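Local structure of erythrocyte membrane protein 1 (Plasmodium falciparum, 2XU0) at residues Phe105-Glu110 with Lys327-Asp332; Glu317-Glu322 with Ile452-Pro457; His155-Asn160 with Gln222-Lys227. The protein is the N-terminal adhesion region (NTS-DBL1) of a PfEMP1 variant surface protein linked to rosetting, and probably binds receptors on host cells. The protein carries 10 engineered substitutions. All blocks are in the same frame, centred on the assembly; numbering follows the deposited sequence.

In the fold
Contacts 1 and 2 share helix 311-338 and lie about 14 Å apart, centre to centre; they touch, Lys327 NZ standing 3.7 Å from Ile452 CD1. Their chemistry follows their depth. Contact 1 is a surface contact in which a loop turn meets the helix through a salt bridge, whereas contact 2 is buried and made by aromatic and aliphatic carbon. Contact 3, about 39 Å from both between centres, is also buried and apolar but joins two helices, 154-175 and 216-231, of the Duffy binding domain. Along the chain it is nested inside the loop closed by contact 1, while the segments of contacts 1 and 2 alternate.

Contact 1 of 3, residues Phe105-Glu110 with Lys327-Asp332; sequences FDENAE and KKIKID
A surface salt bridge between a loop turn and the long helix 311-338 defines this contact, with Glu107 facing Lys330. Lys330 NZ donates to Glu107 OE1 at 2.8 Å and meets the anti lone pair, the one directed away from OE2. The other carboxylate oxygen lies against aliphatic carbon: Glu107 OE2 is 3.6 Å from Ile329 CG2. Two helix residues therefore share one carboxylate, one by charge and one by packing. The bend of the lysine at its last torsion (chi4 -99°) sets the direction of NZ; Lys330 CE, one atom back, is itself 3.5 Å from Glu107 OE1.

The loop presents Glu107 from a type I beta turn, Asp106 to Ala109, closed by Ala109 N to Asp106 O at 2.9 Å. Asp106 OD2 also accepts from Asn108 N at 2.8 Å, the donor sitting 43° out of the carboxylate plane. On the helix side, Lys330 makes a cation-pi contact with Trp383 of helix 371-407, giving its charge a second partner. The loop geometry is that of an Asx turn overlapping a type I beta turn, here paired by charge with a helix of the Duffy-binding-like fold.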
loop_
_atom_site.group_PDB
_atom_site.type_symbol
_atom_site.label_atom_id
_atom_site.label_comp_id
_atom_site.label_asym_id
_atom_site.label_seq_id
_atom_site.Cartn_x
_atom_site.Cartn_y
_atom_site.Cartn_z
ATOM N N PHE A 105 -6.439 7.054 -5.555
ATOM C CA PHE A 105 -7.169 6.790 -4.319
ATOM C C PHE A 105 -8.659 6.678 -4.442
ATOM O O PHE A 105 -9.316 6.418 -3.439
ATOM C CB PHE A 105 -6.776 7.778 -3.207
ATOM C CG PHE A 105 -5.288 7.905 -2.975
ATOM C CD1 PHE A 105 -4.592 6.933 -2.261
ATOM C CD2 PHE A 105 -4.586 9.006 -3.445
ATOM C CE1 PHE A 105 -3.210 7.039 -2.071
ATOM C CE2 PHE A 105 -3.210 9.112 -3.251
ATOM C CZ PHE A 105 -2.534 8.138 -2.546
ATOM N N ASP A 106 -9.204 6.785 -5.671
ATOM C CA ASP A 106 -10.645 6.694 -5.917
ATOM C C ASP A 106 -11.181 5.354 -5.464
ATOM O O ASP A 106 -10.501 4.345 -5.622
ATOM C CB ASP A 106 -10.953 6.919 -7.417
ATOM C CG ASP A 106 -12.427 6.902 -7.750
ATOM O OD1 ASP A 106 -13.070 7.957 -7.613
ATOM O OD2 ASP A 106 -12.942 5.821 -8.118
ATOM N N GLU A 107 -12.394 5.346 -4.883
ATOM C CA GLU A 107 -13.088 4.153 -4.419
ATOM C C GLU A 107 -13.181 3.017 -5.462
ATOM O O GLU A 107 -13.321 1.840 -5.088
ATOM C CB GLU A 107 -14.469 4.510 -3.829
ATOM C CG GLU A 107 -15.478 5.089 -4.822
ATOM C CD GLU A 107 -16.921 5.045 -4.352
ATOM O OE1 GLU A 107 -17.538 3.955 -4.394
ATOM O OE2 GLU A 107 -17.437 6.105 -3.930
ATOM N N ASN A 108 -13.085 3.367 -6.762
ATOM C CA ASN A 108 -13.155 2.392 -7.838
ATOM C C ASN A 108 -11.843 2.203 -8.598
ATOM O O ASN A 108 -11.830 1.498 -9.602
ATOM C CB ASN A 108 -14.345 2.668 -8.763
ATOM C CG ASN A 108 -15.670 2.413 -8.105
ATOM O OD1 ASN A 108 -16.530 3.287 -8.064
ATOM N ND2 ASN A 108 -15.863 1.206 -7.575
ATOM N N ALA A 109 -10.723 2.768 -8.087
ATOM C CA ALA A 109 -9.393 2.534 -8.643
ATOM C C ALA A 109 -9.115 1.027 -8.380
ATOM O O ALA A 109 -9.370 0.505 -7.293
ATOM C CB ALA A 109 -8.361 3.395 -7.940
ATOM N N GLU A 110 -8.724 0.319 -9.417
ATOM C CA GLU A 110 -8.569 -1.127 -9.351
ATOM C C GLU A 110 -7.160 -1.562 -9.020
ATOM O O GLU A 110 -6.213 -0.993 -9.539
ATOM C CB GLU A 110 -9.018 -1.791 -10.690
ATOM C CG GLU A 110 -9.940 -0.981 -11.602
ATOM C CD GLU A 110 -9.266 0.015 -12.534
ATOM O OE1 GLU A 110 -9.084 -0.317 -13.729
ATOM O OE2 GLU A 110 -8.967 1.145 -12.084
ATOM N N LYS A 327 -14.475 0.223 1.828
ATOM C CA LYS A 327 -15.678 -0.477 2.282
ATOM C C LYS A 327 -16.582 0.465 3.098
ATOM O O LYS A 327 -17.804 0.449 2.912
ATOM C CB LYS A 327 -15.332 -1.743 3.096
ATOM C CG LYS A 327 -16.554 -2.560 3.521
ATOM C CD LYS A 327 -16.157 -3.789 4.348
ATOM C CE LYS A 327 -17.387 -4.539 4.772
ATOM N NZ LYS A 327 -17.067 -5.768 5.542
ATOM N N LYS A 328 -15.982 1.285 3.987
ATOM C CA LYS A 328 -16.740 2.253 4.785
ATOM C C LYS A 328 -17.451 3.268 3.877
ATOM O O LYS A 328 -18.642 3.526 4.078
ATOM C CB LYS A 328 -15.851 2.957 5.821
ATOM C CG LYS A 328 -15.676 2.139 7.087
ATOM C CD LYS A 328 -14.686 2.800 8.027
ATOM C CE LYS A 328 -14.069 1.804 8.972
ATOM N NZ LYS A 328 -12.640 2.114 9.230
ATOM N N ILE A 329 -16.755 3.759 2.833
ATOM C CA ILE A 329 -17.345 4.684 1.866
ATOM C C ILE A 329 -18.527 4.038 1.120
ATOM O O ILE A 329 -19.584 4.672 0.957
ATOM C CB ILE A 329 -16.276 5.198 0.887
ATOM C CG1 ILE A 329 -15.252 6.121 1.609
ATOM C CG2 ILE A 329 -16.932 5.888 -0.343
ATOM C CD1 ILE A 329 -13.967 6.374 0.808
ATOM N N LYS A 330 -18.352 2.778 0.688
ATOM C CA LYS A 330 -19.373 2.059 -0.065
ATOM C C LYS A 330 -20.576 1.700 0.782
ATOM O O LYS A 330 -21.685 1.823 0.285
ATOM C CB LYS A 330 -18.789 0.841 -0.789
ATOM C CG LYS A 330 -17.713 1.231 -1.752
ATOM C CD LYS A 330 -17.450 0.179 -2.786
ATOM C CE LYS A 330 -16.467 0.722 -3.794
ATOM N NZ LYS A 330 -17.125 1.211 -5.029
ATOM N N ILE A 331 -20.381 1.311 2.059
ATOM C CA ILE A 331 -21.486 0.977 2.973
ATOM C C ILE A 331 -22.400 2.198 3.198
ATOM O O ILE A 331 -23.624 2.050 3.208
ATOM C CB ILE A 331 -20.977 0.355 4.299
ATOM C CG1 ILE A 331 -20.414 -1.069 4.099
ATOM C CG2 ILE A 331 -22.026 0.419 5.447
ATOM C CD1 ILE A 331 -21.401 -2.137 3.794
ATOM N N ASP A 332 -21.787 3.390 3.362
ATOM C CA ASP A 332 -22.472 4.674 3.546
ATOM C C ASP A 332 -23.371 5.029 2.364
ATOM O O ASP A 332 -24.492 5.494 2.587
ATOM C CB ASP A 332 -21.469 5.800 3.858
ATOM C CG ASP A 332 -20.875 5.720 5.253
ATOM O OD1 ASP A 332 -19.770 6.274 5.459
ATOM O OD2 ASP A 332 -21.515 5.102 6.145
#

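Contact 2 of 3, residues Glu317-Glu322 with Ile452-Pro457; sequences EEWSEE and IDFNKP
Trp319 extends its indole with CG anti to the backbone N (chi1 177°), while Phe454 holds CG beside its own backbone N (chi1 -67°); these two settings bring the rings together between helix 311-338 and the loop that precedes helix 457-460. The nearest ring atoms are Trp319 CZ3 and Phe454 CE1, 4.0 Å apart. Phe454 CE1 lies at the edge of the indole, near its plane, whereas CZ3 approaches the phenyl ring obliquely. The contact is thus made by the far corner of the six-membered indole ring.

The neighbouring part of the phenyl ring packs on Ser320, whose CB stands 4.0 Å from Phe454 CZ and equally close to CE2. It is the carbon of the serine that faces the phenylalanine: its hydroxyl turns back to the helix, and OG donates to Glu317 O at 3.0 Å. That oxygen also accepts Glu321 N at 3.1 Å, both donors coming from the same face of the carbonyl plane. The hydroxyl of this buried serine thus places its proton within its own helix. The indole nitrogen, Trp319 NE1, is hydrogen-bonded to Glu390 of helix 371-407.

Phe454 sits in a type I beta turn from Asp453 to Lys456, closed by Lys456 N to Asp453 O at 2.9 Å. Inside it, Asn455 N reaches Asp453 OD1 at 3.1 Å from above the carboxylate plane, forming an Asx turn. Phe461 touches both aromatic side chains, and Leu436 touches Ser320 and Phe454, extending the apolar layer. The Asx turn and type I beta turn together hold Phe454 against helix 311-338, in the helical core of the C-terminal Duffy-binding-like subdomain.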
loop_
_atom_site.group_PDB
_atom_site.type_symbol
_atom_site.label_atom_id
_atom_site.label_comp_id
_atom_site.label_asym_id
_atom_site.label_seq_id
_atom_site.Cartn_x
_atom_site.Cartn_y
_atom_site.Cartn_z
ATOM N N GLU A 317 -0.641 -5.439 2.766
ATOM C CA GLU A 317 -1.000 -4.567 3.895
ATOM C C GLU A 317 -1.757 -3.330 3.345
ATOM O O GLU A 317 -2.762 -2.925 3.913
ATOM C CB GLU A 317 0.262 -4.156 4.701
ATOM C CG GLU A 317 -0.011 -3.259 5.894
ATOM C CD GLU A 317 -0.173 -1.773 5.622
ATOM O OE1 GLU A 317 0.281 -1.293 4.558
ATOM O OE2 GLU A 317 -0.797 -1.092 6.465
ATOM N N GLU A 318 -1.302 -2.765 2.234
ATOM C CA GLU A 318 -2.009 -1.621 1.628
ATOM C C GLU A 318 -3.345 -2.075 1.033
ATOM O O GLU A 318 -4.341 -1.342 1.095
ATOM C CB GLU A 318 -1.145 -1.001 0.546
ATOM C CG GLU A 318 -1.718 0.262 -0.078
ATOM C CD GLU A 318 -0.767 0.898 -1.059
ATOM O OE1 GLU A 318 0.345 0.349 -1.246
ATOM O OE2 GLU A 318 -1.099 1.980 -1.595
ATOM N N TRP A 319 -3.390 -3.316 0.502
ATOM C CA TRP A 319 -4.629 -3.851 -0.062
ATOM C C TRP A 319 -5.691 -3.868 1.020
ATOM O O TRP A 319 -6.812 -3.410 0.796
ATOM C CB TRP A 319 -4.424 -5.259 -0.658
ATOM C CG TRP A 319 -5.693 -5.864 -1.189
ATOM C CD1 TRP A 319 -6.164 -5.778 -2.469
ATOM C CD2 TRP A 319 -6.708 -6.543 -0.432
ATOM N NE1 TRP A 319 -7.394 -6.385 -2.563
ATOM C CE2 TRP A 319 -7.755 -6.864 -1.329
ATOM C CE3 TRP A 319 -6.805 -6.978 0.902
ATOM C CZ2 TRP A 319 -8.886 -7.584 -0.933
ATOM C CZ3 TRP A 319 -7.958 -7.628 1.314
ATOM C CH2 TRP A 319 -8.991 -7.910 0.403
ATOM N N SER A 320 -5.350 -4.430 2.177
ATOM C CA SER A 320 -6.283 -4.580 3.297
ATOM C C SER A 320 -6.755 -3.253 3.904
ATOM O O SER A 320 -7.943 -3.111 4.205
ATOM C CB SER A 320 -5.724 -5.538 4.352
ATOM O OG SER A 320 -4.596 -4.990 4.999
ATOM N N GLU A 321 -5.837 -2.292 4.056
ATOM C CA GLU A 321 -6.142 -0.956 4.588
ATOM C C GLU A 321 -7.071 -0.176 3.659
ATOM O O GLU A 321 -8.058 0.419 4.120
ATOM C CB GLU A 321 -4.849 -0.163 4.866
ATOM C CG GLU A 321 -4.164 -0.587 6.167
ATOM C CD GLU A 321 -4.991 -0.222 7.384
ATOM O OE1 GLU A 321 -5.037 0.977 7.739
ATOM O OE2 GLU A 321 -5.694 -1.116 7.901
ATOM N N GLU A 322 -6.774 -0.217 2.367
ATOM C CA GLU A 322 -7.562 0.441 1.317
ATOM C C GLU A 322 -8.886 -0.232 1.120
ATOM O O GLU A 322 -9.852 0.461 0.826
ATOM C CB GLU A 322 -6.780 0.525 -0.007
ATOM C CG GLU A 322 -5.660 1.545 0.068
ATOM C CD GLU A 322 -6.147 2.981 0.162
ATOM O OE1 GLU A 322 -6.512 3.545 -0.897
ATOM O OE2 GLU A 322 -6.237 3.514 1.295
ATOM N N ILE A 452 -14.146 -6.226 11.007
ATOM C CA ILE A 452 -13.320 -6.849 9.983
ATOM C C ILE A 452 -12.562 -8.016 10.598
ATOM O O ILE A 452 -11.906 -7.841 11.629
ATOM C CB ILE A 452 -12.355 -5.811 9.353
ATOM C CG1 ILE A 452 -13.117 -4.646 8.632
ATOM C CG2 ILE A 452 -11.323 -6.485 8.462
ATOM C CD1 ILE A 452 -13.899 -4.977 7.302
ATOM N N ASP A 453 -12.674 -9.212 9.977
ATOM C CA ASP A 453 -11.961 -10.420 10.401
ATOM C C ASP A 453 -11.640 -11.229 9.172
ATOM O O ASP A 453 -12.502 -11.963 8.652
ATOM C CB ASP A 453 -12.730 -11.231 11.461
ATOM C CG ASP A 453 -11.963 -12.416 12.061
ATOM O OD1 ASP A 453 -10.793 -12.631 11.680
ATOM O OD2 ASP A 453 -12.523 -13.106 12.924
ATOM N N PHE A 454 -10.391 -11.082 8.698
ATOM C CA PHE A 454 -9.863 -11.765 7.522
ATOM C C PHE A 454 -9.797 -13.283 7.701
ATOM O O PHE A 454 -9.733 -14.007 6.697
ATOM C CB PHE A 454 -8.557 -11.142 7.029
ATOM C CG PHE A 454 -8.770 -9.730 6.496
ATOM C CD1 PHE A 454 -9.517 -9.508 5.337
ATOM C CD2 PHE A 454 -8.236 -8.630 7.161
ATOM C CE1 PHE A 454 -9.716 -8.204 4.844
ATOM C CE2 PHE A 454 -8.453 -7.330 6.693
ATOM C CZ PHE A 454 -9.184 -7.124 5.535
ATOM N N ASN A 455 -9.838 -13.757 8.979
ATOM C CA ASN A 455 -9.885 -15.180 9.312
ATOM C C ASN A 455 -11.327 -15.721 9.196
ATOM O O ASN A 455 -11.533 -16.909 9.333
ATOM C CB ASN A 455 -9.303 -15.452 10.709
ATOM C CG ASN A 455 -7.818 -15.286 10.793
ATOM O OD1 ASN A 455 -7.278 -14.583 11.664
ATOM N ND2 ASN A 455 -7.119 -15.875 9.862
ATOM N N LYS A 456 -12.310 -14.854 8.928
ATOM C CA LYS A 456 -13.707 -15.240 8.727
ATOM C C LYS A 456 -14.178 -14.557 7.434
ATOM O O LYS A 456 -14.892 -13.554 7.492
ATOM C CB LYS A 456 -14.581 -14.849 9.960
ATOM C CG LYS A 456 -14.294 -15.712 11.183
ATOM C CD LYS A 456 -15.369 -15.582 12.248
ATOM C CE LYS A 456 -15.224 -16.617 13.345
ATOM N NZ LYS A 456 -15.525 -18.000 12.872
ATOM N N PRO A 457 -13.721 -15.033 6.252
ATOM C CA PRO A 457 -14.071 -14.344 5.003
ATOM C C PRO A 457 -15.565 -14.169 4.759
ATOM O O PRO A 457 -15.982 -13.117 4.284
ATOM C CB PRO A 457 -13.376 -15.179 3.921
ATOM C CG PRO A 457 -12.256 -15.850 4.630
ATOM C CD PRO A 457 -12.832 -16.178 5.990
#

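Contact 3 of 3, residues His155-Asn160 with Gln222-Lys227; sequences HDLLGN and QVVFKK
Leu157 carries the contact from helix 154-175 to helix 216-231, and its side chain divides between two partners, CB and CD1 on Val224 and CD2 on Phe225. CB comes first, 4.0 Å from Val224 CG1. At the branch the two methyl groups separate: CD1 remains over the same valine methyl, 4.2 Å from Val224 CG1, while CD2 turns to Phe225. There it meets the outer end of the ring, 3.4 Å from Phe225 CZ and 3.5 Å from Phe225 CE2, with CE1 more distant at 4.1 Å. The unequal distances place the methyl group nearer the CZ-CE2 side. Its approach to the ring is oblique, while the two side chains as a whole run at about a right angle to each other.

CB already faces helix 216-231; with CG anti to the backbone N (chi1 178°), the branch carries CD1 to Val224 and CD2 to Phe225. The valine answers with CG1 in the corresponding position, and it is this methyl that receives both CB and CD1. The result is close helix-helix packing between two members of the Duffy-binding-like helical fold, and all three residues that meet in it are buried. Leu157 and Val224 are also the residues whose CA atoms come closest across the two segments, at 7.3 Å, so the backbone approach coincides with the side-chain contact.

Just before and just after residues 222-227, Leu221 and Ile228 also touch Leu157, which consequently packs against several residues of that helix. Leu146, in a loop, packs against Val224. A third helix, 249-268, adds Trp256: its side chain touches Leu157 and meets the Phe225 ring edge-to-face.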
loop_
_atom_site.group_PDB
_atom_site.type_symbol
_atom_site.label_atom_id
_atom_site.label_comp_id
_atom_site.label_asym_id
_atom_site.label_seq_id
_atom_site.Cartn_x
_atom_site.Cartn_y
_atom_site.Cartn_z
ATOM N N HIS A 155 25.917 10.317 -9.295
ATOM C CA HIS A 155 25.335 11.653 -9.136
ATOM C C HIS A 155 24.289 11.896 -10.199
ATOM O O HIS A 155 23.256 12.487 -9.897
ATOM C CB HIS A 155 26.409 12.750 -9.194
ATOM C CG HIS A 155 27.606 12.449 -8.358
ATOM N ND1 HIS A 155 28.815 12.104 -8.933
ATOM C CD2 HIS A 155 27.735 12.414 -7.012
ATOM C CE1 HIS A 155 29.641 11.888 -7.922
ATOM N NE2 HIS A 155 29.031 12.053 -6.746
ATOM N N ASP A 156 24.539 11.433 -11.446
ATOM C CA ASP A 156 23.572 11.593 -12.544
ATOM C C ASP A 156 22.298 10.825 -12.249
ATOM O O ASP A 156 21.218 11.330 -12.509
ATOM C CB ASP A 156 24.154 11.147 -13.903
ATOM C CG ASP A 156 25.379 11.917 -14.378
ATOM O OD1 ASP A 156 25.494 13.120 -14.054
ATOM O OD2 ASP A 156 26.217 11.317 -15.080
ATOM N N LEU A 157 22.423 9.612 -11.693
ATOM C CA LEU A 157 21.282 8.766 -11.337
ATOM C C LEU A 157 20.491 9.387 -10.185
ATOM O O LEU A 157 19.271 9.517 -10.292
ATOM C CB LEU A 157 21.762 7.362 -10.961
ATOM C CG LEU A 157 20.666 6.374 -10.525
ATOM C CD1 LEU A 157 19.716 6.067 -11.665
ATOM C CD2 LEU A 157 21.281 5.119 -9.964
ATOM N N LEU A 158 21.187 9.836 -9.123
ATOM C CA LEU A 158 20.525 10.469 -7.983
ATOM C C LEU A 158 19.647 11.612 -8.434
ATOM O O LEU A 158 18.493 11.681 -8.004
ATOM C CB LEU A 158 21.527 10.929 -6.898
ATOM C CG LEU A 158 20.869 11.572 -5.657
ATOM C CD1 LEU A 158 20.178 10.552 -4.791
ATOM C CD2 LEU A 158 21.840 12.371 -4.876
ATOM N N GLY A 159 20.174 12.451 -9.340
ATOM C CA GLY A 159 19.459 13.589 -9.910
ATOM C C GLY A 159 18.102 13.179 -10.431
ATOM O O GLY A 159 17.089 13.695 -9.970
ATOM N N ASN A 160 18.077 12.176 -11.324
ATOM C CA ASN A 160 16.841 11.604 -11.885
ATOM C C ASN A 160 15.880 11.050 -10.832
ATOM O O ASN A 160 14.687 11.349 -10.876
ATOM C CB ASN A 160 17.173 10.525 -12.923
ATOM C CG ASN A 160 17.819 11.104 -14.154
ATOM O OD1 ASN A 160 19.045 11.132 -14.290
ATOM N ND2 ASN A 160 17.007 11.624 -15.052
ATOM N N GLN A 222 19.719 -0.721 -15.603
ATOM C CA GLN A 222 20.843 -1.645 -15.785
ATOM C C GLN A 222 22.001 -1.083 -16.631
ATOM O O GLN A 222 23.155 -1.417 -16.354
ATOM C CB GLN A 222 20.426 -3.084 -16.141
ATOM C CG GLN A 222 19.439 -3.231 -17.271
ATOM C CD GLN A 222 18.729 -4.563 -17.223
ATOM O OE1 GLN A 222 17.834 -4.800 -16.398
ATOM N NE2 GLN A 222 19.080 -5.441 -18.147
ATOM N N VAL A 223 21.703 -0.132 -17.554
ATOM C CA VAL A 223 22.694 0.571 -18.383
ATOM C C VAL A 223 23.452 1.568 -17.482
ATOM O O VAL A 223 24.688 1.539 -17.442
ATOM C CB VAL A 223 22.041 1.257 -19.623
ATOM C CG1 VAL A 223 22.998 2.255 -20.291
ATOM C CG2 VAL A 223 21.547 0.219 -20.641
ATOM N N VAL A 224 22.710 2.412 -16.725
ATOM C CA VAL A 224 23.303 3.395 -15.793
ATOM C C VAL A 224 24.187 2.703 -14.754
ATOM O O VAL A 224 25.309 3.150 -14.508
ATOM C CB VAL A 224 22.253 4.319 -15.128
ATOM C CG1 VAL A 224 22.924 5.369 -14.243
ATOM C CG2 VAL A 224 21.397 5.000 -16.174
ATOM N N PHE A 225 23.702 1.589 -14.183
ATOM C CA PHE A 225 24.453 0.837 -13.175
ATOM C C PHE A 225 25.697 0.102 -13.691
ATOM O O PHE A 225 26.621 -0.140 -12.911
ATOM C CB PHE A 225 23.523 -0.023 -12.313
ATOM C CG PHE A 225 22.901 0.715 -11.138
ATOM C CD1 PHE A 225 23.649 0.994 -9.993
ATOM C CD2 PHE A 225 21.552 1.047 -11.140
ATOM C CE1 PHE A 225 23.072 1.639 -8.896
ATOM C CE2 PHE A 225 20.959 1.648 -10.022
ATOM C CZ PHE A 225 21.722 1.940 -8.906
ATOM N N LYS A 226 25.747 -0.201 -15.011
ATOM C CA LYS A 226 26.910 -0.814 -15.680
ATOM C C LYS A 226 28.028 0.261 -15.791
ATOM O O LYS A 226 29.181 0.001 -15.440
ATOM C CB LYS A 226 26.497 -1.350 -17.059
ATOM C CG LYS A 226 27.578 -2.192 -17.747
ATOM C CD LYS A 226 27.065 -2.820 -19.033
ATOM C CE LYS A 226 28.128 -3.596 -19.767
ATOM N NZ LYS A 226 27.643 -4.049 -21.101
ATOM N N LYS A 227 27.644 1.488 -16.202
ATOM C CA LYS A 227 28.500 2.671 -16.272
ATOM C C LYS A 227 29.075 2.987 -14.897
ATOM O O LYS A 227 30.292 3.126 -14.778
ATOM C CB LYS A 227 27.709 3.878 -16.811
ATOM C CG LYS A 227 27.329 3.727 -18.271
ATOM C CD LYS A 227 26.362 4.785 -18.696
ATOM C CE LYS A 227 26.172 4.823 -20.189
ATOM N NZ LYS A 227 25.311 5.962 -20.581
#